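Local coordinates for protein interferon alpha/beta receptor 1 (Mus musculus, PDB 3WCY) that forms, together with IFNAR2, the heterodimeric cell-surface receptor for type I interferons and so switches on JAK-STAT signalling, at residues S103-R108 against V176-P181; V118-P123 against F137-R142; S156-E161 against S241-G246; T277-V282 against E296-S301. All coordinates share one frame; numbering follows the deposited sequence.

Contact 1 (S103-R108 against V176-P181); sequences SPPEVR and VKAIHP
Pro105 presses the CG-CD edge of its ring against the Val176 carbonyl and the side chains of Val176 and Ala178, and this is where the contact is tight. Its CD lies 3.5 Å from Val176 O and 3.8 Å from Ala178 CB, while CG touches Val176 CG1 at 3.9 Å. The two methyls of Val176 serve different partners: CG1, anti to the backbone N (chi1 -178°), lies against the proline, whereas CG2, on the side of the backbone N, meets Val107 CG2 at 4.1 Å. That second meeting is looser, a methyl-to-methyl approach of two valines set aslant. No hydrogen bond links the two segments. The opposite side of 103-108 is polar and more open: Glu106 points away from Val176-Pro181, and its OE1 forms a salt bridge with the exposed Arg108 (NH2 at 3.1 Å), whose hydrogen bond is weak. Behind the tight side, Pro105 also touches Ile120, and Val107 and Val176 both touch Val118. Strand 106-111, with Pro105 just ahead of it, thus faces strand 171-179 of the other sheet without backbone bonds, the arrangement of a beta sandwich, here the second fibronectin type III domain of the receptor.

Contact 2 (V118-P123 against F137-R142); sequences VHISPP and FSYTIR
This is a face-to-face contact between the two sheets of a beta sandwich, within the core of the second fibronectin type III domain: strand 118-121 comes from the three-stranded sheet and strand 138-142 from the four-stranded one. The short strands run roughly antiparallel, at 142°, yet their axes stay 9.9 Å apart, and side chains rather than backbone bonds fill the interval. Ile120 stands in the middle with two branches at work. Its CG2, anti to the backbone N, sits over one face of the Tyr139 ring, 3.8 Å from the centroid and 16° off the normal, a CH-pi contact displaced a little toward the rim. Its CD1 goes the other way and meets Ile141 CD1 tip to tip at 3.8 Å. Two residues earlier on the same strand, Val118 CG2 approaches Ile141 CG2 more distantly, at 4.3 Å. At the other end the strand gives way to two prolines. Pro122 CB lies 3.3 Å from Tyr139 OH, and Pro123 CD comes obliquely to the Phe137 ring, 3.9 Å from CE2. Tyr139 is held from a further side by Tyr159, whose ring meets it edge-to-face. All seven touching residues are buried, and no hydrogen bond passes between the segments. Cohesion across this part of the interface therefore rests on apolar burial and the fit of methyls, proline rings and aromatic faces, with the hydroxyl of Tyr139 as the one side-chain polar atom brought into the contact.

Contact 3 (S156-E161 against S241-G246); sequences STYYVE and SKSSSG
Lys242 O is approached by two groups of the facing segment: Tyr159 N donates to it at 3.1 Å, meeting the carbonyl almost head-on (C=O...N 174°), and Tyr158 CA adds a CA-H...O contact. The Tyr159 side chain then extends along the loop that follows the short, weakly bonded helix. Ser245 CA is centred over one face of its ring, 3.7 Å from the centroid, and Ser243 O lies at the ring edge. This is a domain-domain junction: 156-161 belongs to the second fibronectin type III domain and 241-246 to the third. Within 156-161, Ser156 OG donates to the anti lone pair of Glu161 OE1 at 2.8 Å and receives a weak bond from Tyr158 N, so it links the start of the segment to Glu161 at its end and, weakly, to the Tyr158 N-H between them. On the other side of the junction, Lys242 lies aslant to Tyr158. Its CB, 3.6 Å from Tyr158 CD2, approaches that ring at the edge, in its plane, and the chain then folds back at its last two torsions (chi3 93°, chi4 79°), which keeps CE 3.8 Å from Tyr158 CD2. The ammonium group has its main partner in Glu296, by a salt bridge, and makes a cation-pi contact with Phe279. Glu161 OE1 is 5.5 Å from Lys242 NZ, where any electrostatic attraction is likely to be modest. Residues of another protein chain pack on Ser243, Ser244 and Ser245.

Contact 4 (T277-V282 against E296-S301); sequences TFFLHV and EKFIDS
Backbone hydrogen bonds join 277-281 and 297-300 as antiparallel neighbours. Phe278 and Ile299 form a hydrogen-bonded pair, with the bond from Ile299 N to Phe278 O at 2.9 Å nearly straight; Leu280 and Lys297 form the next, Leu280 N reaching Lys297 O at 2.8 Å. Apolar contacts fall on both faces of the sheet. On the face of Phe278 and Leu280, Ile299 CD1 sits over the Phe278 ring, 3.8 Å from its centroid, and also touches Leu280 CD1. The Ile299 CG1 branch is placed between backbone N and carbonyl carbon (chi1 41°), which lays it alongside the phenylalanine. Aromatic contact dominates the other face: the rings of Phe279 and Phe298 meet obliquely, planes 45° apart, with Phe298 CD1 above one face of Phe279. Phe298 continues to Thr277, its CE1 lying 3.6 Å from Thr277 CB. Polar groups mark the ends. Thr277 OG1 is hydrogen-bonded to an acidic side chain of another protein chain, and Glu296 OE1 makes a salt bridge with Lys242. Strand 297-300 is the outermost of its four-stranded sheet within this chain; strand 277-281 lies between it and 235-238, while Phe278 and Leu280 also rest on Phe268 of strand 266-269.

Contacts 1 and 2 describe one sandwich core, their centres 4 Å apart, and are stitched together along each sheet by probable backbone bonds, Glu106 O to Ser121 N at 2.7 Å and Ile179 N to Ser138 O at 2.8 Å. Contact 3 lies 8 Å from contact 2, centre to centre; Ile120 N probably bonds to Tyr159 O, so the bend that faces the third domain is built on the core strand of the second. From there the chain of contacts reaches contact 4, about 14 Å away between centres, through Lys242 and Glu296 and through Tyr158 packing on Phe279. Contacts 1 and 4, 26 Å apart between centres, do not touch.

Contact 1 (S103-R108 against V176-P181)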
loop_
_atom_site.group_PDB
_atom_site.type_symbol
_atom_site.label_atom_id
_atom_site.label_comp_id
_atom_site.label_asym_id
_atom_site.label_seq_id
_atom_site.Cartn_x
_atom_site.Cartn_y
_atom_site.Cartn_z
ATOM N N SER A 103 12.313 18.118 -3.656
ATOM C CA SER A 103 12.089 19.284 -2.795
ATOM C C SER A 103 11.324 18.801 -1.556
ATOM O O SER A 103 10.648 17.782 -1.660
ATOM C CB SER A 103 11.296 20.361 -3.534
ATOM O OG SER A 103 9.970 19.934 -3.789
ATOM N N PRO A 104 11.432 19.444 -0.367
ATOM C CA PRO A 104 10.694 18.934 0.807
ATOM C C PRO A 104 9.166 18.901 0.607
ATOM O O PRO A 104 8.657 19.679 -0.206
ATOM C CB PRO A 104 11.118 19.879 1.933
ATOM C CG PRO A 104 12.371 20.536 1.443
ATOM C CD PRO A 104 12.200 20.658 -0.026
ATOM N N PRO A 105 8.416 17.986 1.267
ATOM C CA PRO A 105 6.958 17.958 1.053
ATOM C C PRO A 105 6.236 19.118 1.745
ATOM O O PRO A 105 6.667 19.547 2.818
ATOM C CB PRO A 105 6.544 16.603 1.633
ATOM C CG PRO A 105 7.548 16.302 2.664
ATOM C CD PRO A 105 8.834 16.979 2.263
ATOM N N GLU A 106 5.160 19.639 1.128
ATOM C CA GLU A 106 4.382 20.728 1.722
ATOM C C GLU A 106 3.569 20.170 2.913
ATOM O O GLU A 106 2.913 19.132 2.783
ATOM C CB GLU A 106 3.489 21.413 0.669
ATOM C CG GLU A 106 2.924 22.756 1.112
ATOM C CD GLU A 106 1.980 23.428 0.131
ATOM O OE1 GLU A 106 2.360 24.487 -0.422
ATOM O OE2 GLU A 106 0.853 22.917 -0.067
ATOM N N VAL A 107 3.654 20.839 4.079
ATOM C CA VAL A 107 2.980 20.374 5.294
ATOM C C VAL A 107 2.144 21.444 5.998
ATOM O O VAL A 107 2.640 22.537 6.252
ATOM C CB VAL A 107 3.934 19.575 6.242
ATOM C CG1 VAL A 107 5.348 20.147 6.248
ATOM C CG2 VAL A 107 3.387 19.464 7.664
ATOM N N ARG A 108 0.872 21.121 6.296
ATOM C CA ARG A 108 -0.039 22.007 7.026
ATOM C C ARG A 108 -0.534 21.260 8.257
ATOM O O ARG A 108 -1.021 20.134 8.141
ATOM C CB ARG A 108 -1.234 22.489 6.164
ATOM C CG ARG A 108 -0.892 23.078 4.785
ATOM C CD ARG A 108 -0.190 24.430 4.812
ATOM N NE ARG A 108 0.315 24.780 3.483
ATOM C CZ ARG A 108 0.870 25.946 3.169
ATOM N NH1 ARG A 108 0.989 26.903 4.082
ATOM N NH2 ARG A 108 1.302 26.169 1.934
ATOM N N VAL A 176 8.697 16.919 8.444
ATOM C CA VAL A 176 8.299 15.836 7.531
ATOM C C VAL A 176 9.306 15.682 6.395
ATOM O O VAL A 176 9.604 16.647 5.688
ATOM C CB VAL A 176 6.846 16.006 6.997
ATOM C CG1 VAL A 176 6.439 14.852 6.086
ATOM C CG2 VAL A 176 5.846 16.158 8.137
ATOM N N LYS A 177 9.798 14.453 6.218
ATOM C CA LYS A 177 10.754 14.055 5.191
ATOM C C LYS A 177 10.040 13.193 4.130
ATOM O O LYS A 177 9.295 12.264 4.480
ATOM C CB LYS A 177 11.894 13.254 5.855
ATOM C CG LYS A 177 13.064 12.874 4.959
ATOM C CD LYS A 177 14.078 12.036 5.734
ATOM C CE LYS A 177 15.484 12.082 5.166
ATOM N NZ LYS A 177 16.194 13.349 5.498
ATOM N N ALA A 178 10.267 13.500 2.839
ATOM C CA ALA A 178 9.713 12.703 1.744
ATOM C C ALA A 178 10.787 11.736 1.295
ATOM O O ALA A 178 11.914 12.146 0.998
ATOM C CB ALA A 178 9.288 13.593 0.588
ATOM N N ILE A 179 10.474 10.445 1.300
ATOM C CA ILE A 179 11.448 9.438 0.876
ATOM C C ILE A 179 10.954 8.587 -0.283
ATOM O O ILE A 179 9.764 8.286 -0.340
ATOM C CB ILE A 179 12.047 8.611 2.050
ATOM C CG1 ILE A 179 10.956 8.050 2.994
ATOM C CG2 ILE A 179 13.085 9.442 2.817
ATOM C CD1 ILE A 179 11.380 6.812 3.820
ATOM N N HIS A 180 11.859 8.251 -1.230
ATOM C CA HIS A 180 11.599 7.363 -2.374
ATOM C C HIS A 180 12.294 6.029 -1.999
ATOM O O HIS A 180 13.491 5.873 -2.269
ATOM C CB HIS A 180 12.175 7.948 -3.690
ATOM C CG HIS A 180 11.561 7.402 -4.952
ATOM N ND1 HIS A 180 11.053 6.105 -5.027
ATOM C CD2 HIS A 180 11.414 7.992 -6.162
ATOM C CE1 HIS A 180 10.609 5.962 -6.265
ATOM N NE2 HIS A 180 10.803 7.066 -6.988
ATOM N N PRO A 181 11.596 5.092 -1.303
ATOM C CA PRO A 181 12.271 3.868 -0.831
ATOM C C PRO A 181 12.811 2.901 -1.881
ATOM O O PRO A 181 13.564 1.994 -1.518
ATOM C CB PRO A 181 11.228 3.211 0.080
ATOM C CG PRO A 181 9.927 3.721 -0.403
ATOM C CD PRO A 181 10.191 5.128 -0.846
#

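Contact 2 (V118-P123 against F137-R142)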
loop_
_atom_site.group_PDB
_atom_site.type_symbol
_atom_site.label_atom_id
_atom_site.label_comp_id
_atom_site.label_asym_id
_atom_site.label_seq_id
_atom_site.Cartn_x
_atom_site.Cartn_y
_atom_site.Cartn_z
ATOM N N VAL A 118 -1.238 15.897 10.461
ATOM C CA VAL A 118 -0.169 16.352 9.567
ATOM C C VAL A 118 -0.599 16.094 8.117
ATOM O O VAL A 118 -0.601 14.945 7.661
ATOM C CB VAL A 118 1.210 15.729 9.907
ATOM C CG1 VAL A 118 2.274 16.175 8.914
ATOM C CG2 VAL A 118 1.637 16.081 11.326
ATOM N N HIS A 119 -1.012 17.168 7.423
ATOM C CA HIS A 119 -1.463 17.121 6.038
ATOM C C HIS A 119 -0.251 17.277 5.128
ATOM O O HIS A 119 0.298 18.375 4.986
ATOM C CB HIS A 119 -2.537 18.185 5.771
ATOM C CG HIS A 119 -3.701 18.110 6.713
ATOM N ND1 HIS A 119 -4.798 17.317 6.441
ATOM C CD2 HIS A 119 -3.892 18.722 7.906
ATOM C CE1 HIS A 119 -5.612 17.462 7.475
ATOM N NE2 HIS A 119 -5.116 18.305 8.376
ATOM N N ILE A 120 0.211 16.147 4.574
ATOM C CA ILE A 120 1.376 16.104 3.699
ATOM C C ILE A 120 0.955 16.200 2.236
ATOM O O ILE A 120 0.097 15.444 1.772
ATOM C CB ILE A 120 2.264 14.847 3.951
ATOM C CG1 ILE A 120 2.476 14.564 5.444
ATOM C CG2 ILE A 120 3.601 14.949 3.221
ATOM C CD1 ILE A 120 2.462 13.118 5.796
ATOM N N SER A 121 1.577 17.129 1.514
ATOM C CA SER A 121 1.409 17.294 0.079
ATOM C C SER A 121 2.729 16.789 -0.546
ATOM O O SER A 121 3.803 17.169 -0.061
ATOM C CB SER A 121 1.156 18.754 -0.271
ATOM O OG SER A 121 0.320 18.852 -1.411
ATOM N N PRO A 122 2.684 15.875 -1.551
ATOM C CA PRO A 122 3.934 15.345 -2.125
ATOM C C PRO A 122 4.754 16.387 -2.898
ATOM O O PRO A 122 4.171 17.388 -3.329
ATOM C CB PRO A 122 3.440 14.226 -3.046
ATOM C CG PRO A 122 2.073 14.634 -3.431
ATOM C CD PRO A 122 1.500 15.306 -2.227
ATOM N N PRO A 123 6.088 16.186 -3.098
ATOM C CA PRO A 123 6.877 17.167 -3.874
ATOM C C PRO A 123 6.313 17.393 -5.293
ATOM O O PRO A 123 6.197 16.440 -6.072
ATOM C CB PRO A 123 8.280 16.540 -3.904
ATOM C CG PRO A 123 8.316 15.593 -2.772
ATOM C CD PRO A 123 6.933 15.059 -2.653
ATOM N N PHE A 137 6.490 7.190 -2.994
ATOM C CA PHE A 137 6.863 8.023 -1.845
ATOM C C PHE A 137 6.316 7.556 -0.502
ATOM O O PHE A 137 5.165 7.140 -0.390
ATOM C CB PHE A 137 6.453 9.492 -2.045
ATOM C CG PHE A 137 7.043 10.255 -3.206
ATOM C CD1 PHE A 137 8.400 10.174 -3.499
ATOM C CD2 PHE A 137 6.266 11.141 -3.938
ATOM C CE1 PHE A 137 8.947 10.901 -4.560
ATOM C CE2 PHE A 137 6.820 11.884 -4.982
ATOM C CZ PHE A 137 8.157 11.762 -5.282
ATOM N N SER A 138 7.158 7.667 0.519
ATOM C CA SER A 138 6.854 7.379 1.917
ATOM C C SER A 138 7.272 8.633 2.672
ATOM O O SER A 138 7.999 9.458 2.115
ATOM C CB SER A 138 7.649 6.173 2.412
ATOM O OG SER A 138 7.402 5.913 3.785
ATOM N N TYR A 139 6.782 8.806 3.907
ATOM C CA TYR A 139 7.100 9.981 4.725
ATOM C C TYR A 139 7.480 9.590 6.142
ATOM O O TYR A 139 7.015 8.566 6.651
ATOM C CB TYR A 139 5.948 11.018 4.704
ATOM C CG TYR A 139 5.501 11.377 3.302
ATOM C CD1 TYR A 139 6.179 12.338 2.558
ATOM C CD2 TYR A 139 4.444 10.702 2.690
ATOM C CE1 TYR A 139 5.800 12.642 1.250
ATOM C CE2 TYR A 139 4.059 10.993 1.381
ATOM C CZ TYR A 139 4.743 11.964 0.665
ATOM O OH TYR A 139 4.382 12.251 -0.627
ATOM N N THR A 140 8.374 10.375 6.752
ATOM C CA THR A 140 8.842 10.167 8.125
ATOM C C THR A 140 8.593 11.476 8.883
ATOM O O THR A 140 9.086 12.530 8.468
ATOM C CB THR A 140 10.331 9.746 8.168
ATOM O OG1 THR A 140 11.149 10.845 7.763
ATOM C CG2 THR A 140 10.641 8.525 7.315
ATOM N N ILE A 141 7.807 11.413 9.963
ATOM C CA ILE A 141 7.453 12.582 10.768
ATOM C C ILE A 141 8.229 12.587 12.078
ATOM O O ILE A 141 8.349 11.547 12.730
ATOM C CB ILE A 141 5.918 12.698 11.053
ATOM C CG1 ILE A 141 4.993 11.932 10.053
ATOM C CG2 ILE A 141 5.488 14.139 11.321
ATOM C CD1 ILE A 141 4.848 12.493 8.641
ATOM N N ARG A 142 8.714 13.781 12.475
ATOM C CA ARG A 142 9.425 14.035 13.725
ATOM C C ARG A 142 8.626 15.054 14.533
ATOM O O ARG A 142 8.336 16.143 14.039
ATOM C CB ARG A 142 10.834 14.566 13.455
ATOM C CG ARG A 142 11.882 13.493 13.219
ATOM C CD ARG A 142 13.243 14.151 13.102
ATOM N NE ARG A 142 14.302 13.208 12.751
ATOM C CZ ARG A 142 15.471 13.559 12.220
ATOM N NH1 ARG A 142 15.734 14.837 11.962
ATOM N NH2 ARG A 142 16.379 12.635 11.930
#

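Contact 3 (S156-E161 against S241-G246)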
loop_
_atom_site.group_PDB
_atom_site.type_symbol
_atom_site.label_atom_id
_atom_site.label_comp_id
_atom_site.label_asym_id
_atom_site.label_seq_id
_atom_site.Cartn_x
_atom_site.Cartn_y
_atom_site.Cartn_z
ATOM N N SER A 156 4.938 7.230 7.804
ATOM C CA SER A 156 3.633 7.225 7.136
ATOM C C SER A 156 3.666 7.222 5.616
ATOM O O SER A 156 4.488 7.900 4.995
ATOM C CB SER A 156 2.755 8.374 7.623
ATOM O OG SER A 156 1.427 8.225 7.142
ATOM N N THR A 157 2.705 6.491 5.033
ATOM C CA THR A 157 2.462 6.389 3.594
ATOM C C THR A 157 1.234 7.248 3.292
ATOM O O THR A 157 1.014 7.665 2.151
ATOM C CB THR A 157 2.218 4.928 3.203
ATOM O OG1 THR A 157 1.381 4.306 4.186
ATOM C CG2 THR A 157 3.513 4.145 3.038
ATOM N N TYR A 158 0.455 7.523 4.356
ATOM C CA TYR A 158 -0.790 8.285 4.368
ATOM C C TYR A 158 -0.514 9.779 4.245
ATOM O O TYR A 158 0.378 10.298 4.919
ATOM C CB TYR A 158 -1.610 7.957 5.640
ATOM C CG TYR A 158 -1.857 6.471 5.859
ATOM C CD1 TYR A 158 -0.901 5.666 6.477
ATOM C CD2 TYR A 158 -3.057 5.878 5.473
ATOM C CE1 TYR A 158 -1.119 4.302 6.675
ATOM C CE2 TYR A 158 -3.295 4.520 5.690
ATOM C CZ TYR A 158 -2.324 3.736 6.293
ATOM O OH TYR A 158 -2.543 2.394 6.504
ATOM N N TYR A 159 -1.276 10.467 3.369
ATOM C CA TYR A 159 -1.142 11.902 3.097
ATOM C C TYR A 159 -1.697 12.801 4.205
ATOM O O TYR A 159 -1.556 14.026 4.152
ATOM C CB TYR A 159 -1.649 12.258 1.691
ATOM C CG TYR A 159 -0.716 11.763 0.606
ATOM C CD1 TYR A 159 0.282 12.583 0.090
ATOM C CD2 TYR A 159 -0.797 10.458 0.131
ATOM C CE1 TYR A 159 1.158 12.123 -0.893
ATOM C CE2 TYR A 159 0.073 9.989 -0.853
ATOM C CZ TYR A 159 1.047 10.825 -1.366
ATOM O OH TYR A 159 1.899 10.353 -2.335
ATOM N N VAL A 160 -2.311 12.171 5.217
ATOM C CA VAL A 160 -2.809 12.772 6.451
ATOM C C VAL A 160 -2.470 11.750 7.537
ATOM O O VAL A 160 -3.009 10.639 7.526
ATOM C CB VAL A 160 -4.316 13.140 6.444
ATOM C CG1 VAL A 160 -4.759 13.654 7.811
ATOM C CG2 VAL A 160 -4.639 14.167 5.363
ATOM N N GLU A 161 -1.529 12.090 8.424
ATOM C CA GLU A 161 -1.156 11.180 9.499
ATOM C C GLU A 161 -1.496 11.820 10.831
ATOM O O GLU A 161 -0.889 12.824 11.205
ATOM C CB GLU A 161 0.323 10.741 9.398
ATOM C CG GLU A 161 0.784 9.754 10.470
ATOM C CD GLU A 161 0.083 8.407 10.547
ATOM O OE1 GLU A 161 0.122 7.648 9.551
ATOM O OE2 GLU A 161 -0.474 8.096 11.624
ATOM N N SER A 241 -7.890 5.975 -0.556
ATOM C CA SER A 241 -8.060 7.418 -0.326
ATOM C C SER A 241 -7.029 8.016 0.622
ATOM O O SER A 241 -6.425 9.044 0.299
ATOM C CB SER A 241 -9.471 7.736 0.170
ATOM O OG SER A 241 -10.468 7.597 -0.827
ATOM N N LYS A 242 -6.837 7.390 1.793
ATOM C CA LYS A 242 -5.888 7.861 2.792
ATOM C C LYS A 242 -4.453 7.672 2.322
ATOM O O LYS A 242 -3.579 8.448 2.699
ATOM C CB LYS A 242 -6.131 7.174 4.143
ATOM C CG LYS A 242 -6.028 8.142 5.322
ATOM C CD LYS A 242 -6.891 7.713 6.493
ATOM C CE LYS A 242 -6.144 6.870 7.503
ATOM N NZ LYS A 242 -5.298 7.702 8.399
ATOM N N SER A 243 -4.236 6.682 1.445
ATOM C CA SER A 243 -2.940 6.310 0.890
ATOM C C SER A 243 -2.525 7.082 -0.367
ATOM O O SER A 243 -1.326 7.256 -0.577
ATOM C CB SER A 243 -2.888 4.809 0.634
ATOM O OG SER A 243 -3.437 4.051 1.702
ATOM N N SER A 244 -3.485 7.510 -1.217
ATOM C CA SER A 244 -3.169 8.251 -2.447
ATOM C C SER A 244 -3.293 9.765 -2.336
ATOM O O SER A 244 -4.045 10.258 -1.492
ATOM C CB SER A 244 -4.070 7.828 -3.604
ATOM O OG SER A 244 -5.423 8.176 -3.359
ATOM N N SER A 245 -2.506 10.473 -3.142
ATOM C CA SER A 245 -2.359 11.922 -3.045
ATOM C C SER A 245 -3.644 12.705 -2.822
ATOM O O SER A 245 -4.690 12.370 -3.377
ATOM C CB SER A 245 -1.777 12.487 -4.344
ATOM O OG SER A 245 -1.272 13.797 -4.149
ATOM N N GLY A 246 -3.559 13.749 -2.004
ATOM C CA GLY A 246 -4.703 14.597 -1.733
ATOM C C GLY A 246 -4.933 15.702 -2.743
ATOM O O GLY A 246 -4.389 15.667 -3.847
#

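Contact 4 (T277-V282 against E296-S301)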
loop_
_atom_site.group_PDB
_atom_site.type_symbol
_atom_site.label_atom_id
_atom_site.label_comp_id
_atom_site.label_asym_id
_atom_site.label_seq_id
_atom_site.Cartn_x
_atom_site.Cartn_y
_atom_site.Cartn_z
ATOM N N THR A 277 -11.458 -2.771 0.748
ATOM C CA THR A 277 -10.764 -2.251 1.913
ATOM C C THR A 277 -11.309 -0.872 2.208
ATOM O O THR A 277 -11.545 -0.088 1.285
ATOM C CB THR A 277 -9.238 -2.237 1.726
ATOM O OG1 THR A 277 -8.881 -1.598 0.501
ATOM C CG2 THR A 277 -8.623 -3.611 1.805
ATOM N N PHE A 278 -11.540 -0.584 3.495
ATOM C CA PHE A 278 -12.047 0.708 3.943
ATOM C C PHE A 278 -11.703 1.073 5.395
ATOM O O PHE A 278 -11.341 0.204 6.192
ATOM C CB PHE A 278 -13.544 0.912 3.592
ATOM C CG PHE A 278 -14.564 0.014 4.253
ATOM C CD1 PHE A 278 -15.320 0.469 5.328
ATOM C CD2 PHE A 278 -14.838 -1.248 3.743
ATOM C CE1 PHE A 278 -16.292 -0.348 5.920
ATOM C CE2 PHE A 278 -15.811 -2.063 4.332
ATOM C CZ PHE A 278 -16.531 -1.608 5.418
ATOM N N PHE A 279 -11.768 2.375 5.707
ATOM C CA PHE A 279 -11.492 2.945 7.028
ATOM C C PHE A 279 -12.803 3.399 7.656
ATOM O O PHE A 279 -13.694 3.849 6.936
ATOM C CB PHE A 279 -10.534 4.152 6.915
ATOM C CG PHE A 279 -9.148 3.849 6.402
ATOM C CD1 PHE A 279 -8.856 3.931 5.046
ATOM C CD2 PHE A 279 -8.122 3.517 7.278
ATOM C CE1 PHE A 279 -7.569 3.661 4.575
ATOM C CE2 PHE A 279 -6.831 3.257 6.806
ATOM C CZ PHE A 279 -6.566 3.322 5.460
ATOM N N LEU A 280 -12.919 3.313 8.990
ATOM C CA LEU A 280 -14.142 3.744 9.672
ATOM C C LEU A 280 -13.920 4.818 10.756
ATOM O O LEU A 280 -12.937 4.774 11.503
ATOM C CB LEU A 280 -14.947 2.548 10.220
ATOM C CG LEU A 280 -15.631 1.648 9.183
ATOM C CD1 LEU A 280 -15.485 0.193 9.547
ATOM C CD2 LEU A 280 -17.090 1.984 9.040
ATOM N N HIS A 281 -14.850 5.787 10.808
ATOM C CA HIS A 281 -14.921 6.904 11.756
ATOM C C HIS A 281 -15.978 6.555 12.801
ATOM O O HIS A 281 -16.970 5.910 12.455
ATOM C CB HIS A 281 -15.406 8.167 11.023
ATOM C CG HIS A 281 -14.350 9.172 10.702
ATOM N ND1 HIS A 281 -14.622 10.250 9.876
ATOM C CD2 HIS A 281 -13.069 9.255 11.124
ATOM C CE1 HIS A 281 -13.502 10.945 9.815
ATOM N NE2 HIS A 281 -12.535 10.380 10.545
ATOM N N VAL A 282 -15.785 6.971 14.071
ATOM C CA VAL A 282 -16.765 6.709 15.139
ATOM C C VAL A 282 -16.993 7.980 15.957
ATOM O O VAL A 282 -17.266 9.036 15.394
ATOM C CB VAL A 282 -16.454 5.483 16.057
ATOM C CG1 VAL A 282 -17.710 5.026 16.797
ATOM C CG2 VAL A 282 -15.850 4.310 15.282
ATOM N N GLU A 296 -9.081 6.102 13.062
ATOM C CA GLU A 296 -9.548 5.495 11.820
ATOM C C GLU A 296 -9.244 4.006 11.866
ATOM O O GLU A 296 -8.076 3.619 11.935
ATOM C CB GLU A 296 -8.890 6.163 10.599
ATOM C CG GLU A 296 -9.272 7.622 10.435
ATOM C CD GLU A 296 -8.191 8.528 9.883
ATOM O OE1 GLU A 296 -7.063 8.524 10.430
ATOM O OE2 GLU A 296 -8.491 9.288 8.937
ATOM N N LYS A 297 -10.301 3.176 11.898
ATOM C CA LYS A 297 -10.166 1.720 11.930
ATOM C C LYS A 297 -10.198 1.155 10.509
ATOM O O LYS A 297 -11.225 1.243 9.832
ATOM C CB LYS A 297 -11.244 1.073 12.829
ATOM C CG LYS A 297 -11.190 -0.458 12.897
ATOM C CD LYS A 297 -10.073 -0.983 13.798
ATOM C CE LYS A 297 -9.896 -2.477 13.686
ATOM N NZ LYS A 297 -9.142 -2.851 12.463
ATOM N N PHE A 298 -9.062 0.594 10.063
ATOM C CA PHE A 298 -8.922 -0.009 8.742
ATOM C C PHE A 298 -9.289 -1.472 8.802
ATOM O O PHE A 298 -8.728 -2.216 9.608
ATOM C CB PHE A 298 -7.488 0.141 8.214
ATOM C CG PHE A 298 -7.230 -0.573 6.906
ATOM C CD1 PHE A 298 -7.751 -0.084 5.715
ATOM C CD2 PHE A 298 -6.465 -1.731 6.867
ATOM C CE1 PHE A 298 -7.516 -0.745 4.510
ATOM C CE2 PHE A 298 -6.229 -2.390 5.659
ATOM C CZ PHE A 298 -6.754 -1.890 4.488
ATOM N N ILE A 299 -10.197 -1.894 7.921
ATOM C CA ILE A 299 -10.635 -3.284 7.847
ATOM C C ILE A 299 -10.742 -3.766 6.415
ATOM O O ILE A 299 -11.400 -3.125 5.594
ATOM C CB ILE A 299 -11.912 -3.587 8.689
ATOM C CG1 ILE A 299 -12.963 -2.465 8.588
ATOM C CG2 ILE A 299 -11.563 -3.891 10.143
ATOM C CD1 ILE A 299 -14.074 -2.782 7.680
ATOM N N ASP A 300 -10.061 -4.886 6.116
ATOM C CA ASP A 300 -10.057 -5.535 4.806
ATOM C C ASP A 300 -11.140 -6.614 4.767
ATOM O O ASP A 300 -11.119 -7.535 5.586
ATOM C CB ASP A 300 -8.674 -6.145 4.499
ATOM C CG ASP A 300 -8.697 -7.244 3.449
ATOM O OD1 ASP A 300 -9.039 -6.947 2.280
ATOM O OD2 ASP A 300 -8.422 -8.408 3.805
ATOM N N SER A 301 -12.081 -6.494 3.818
ATOM C CA SER A 301 -13.159 -7.465 3.639
ATOM C C SER A 301 -12.811 -8.380 2.468
ATOM O O SER A 301 -13.012 -8.019 1.305
ATOM C CB SER A 301 -14.500 -6.766 3.436
ATOM O OG SER A 301 -14.484 -5.876 2.332
#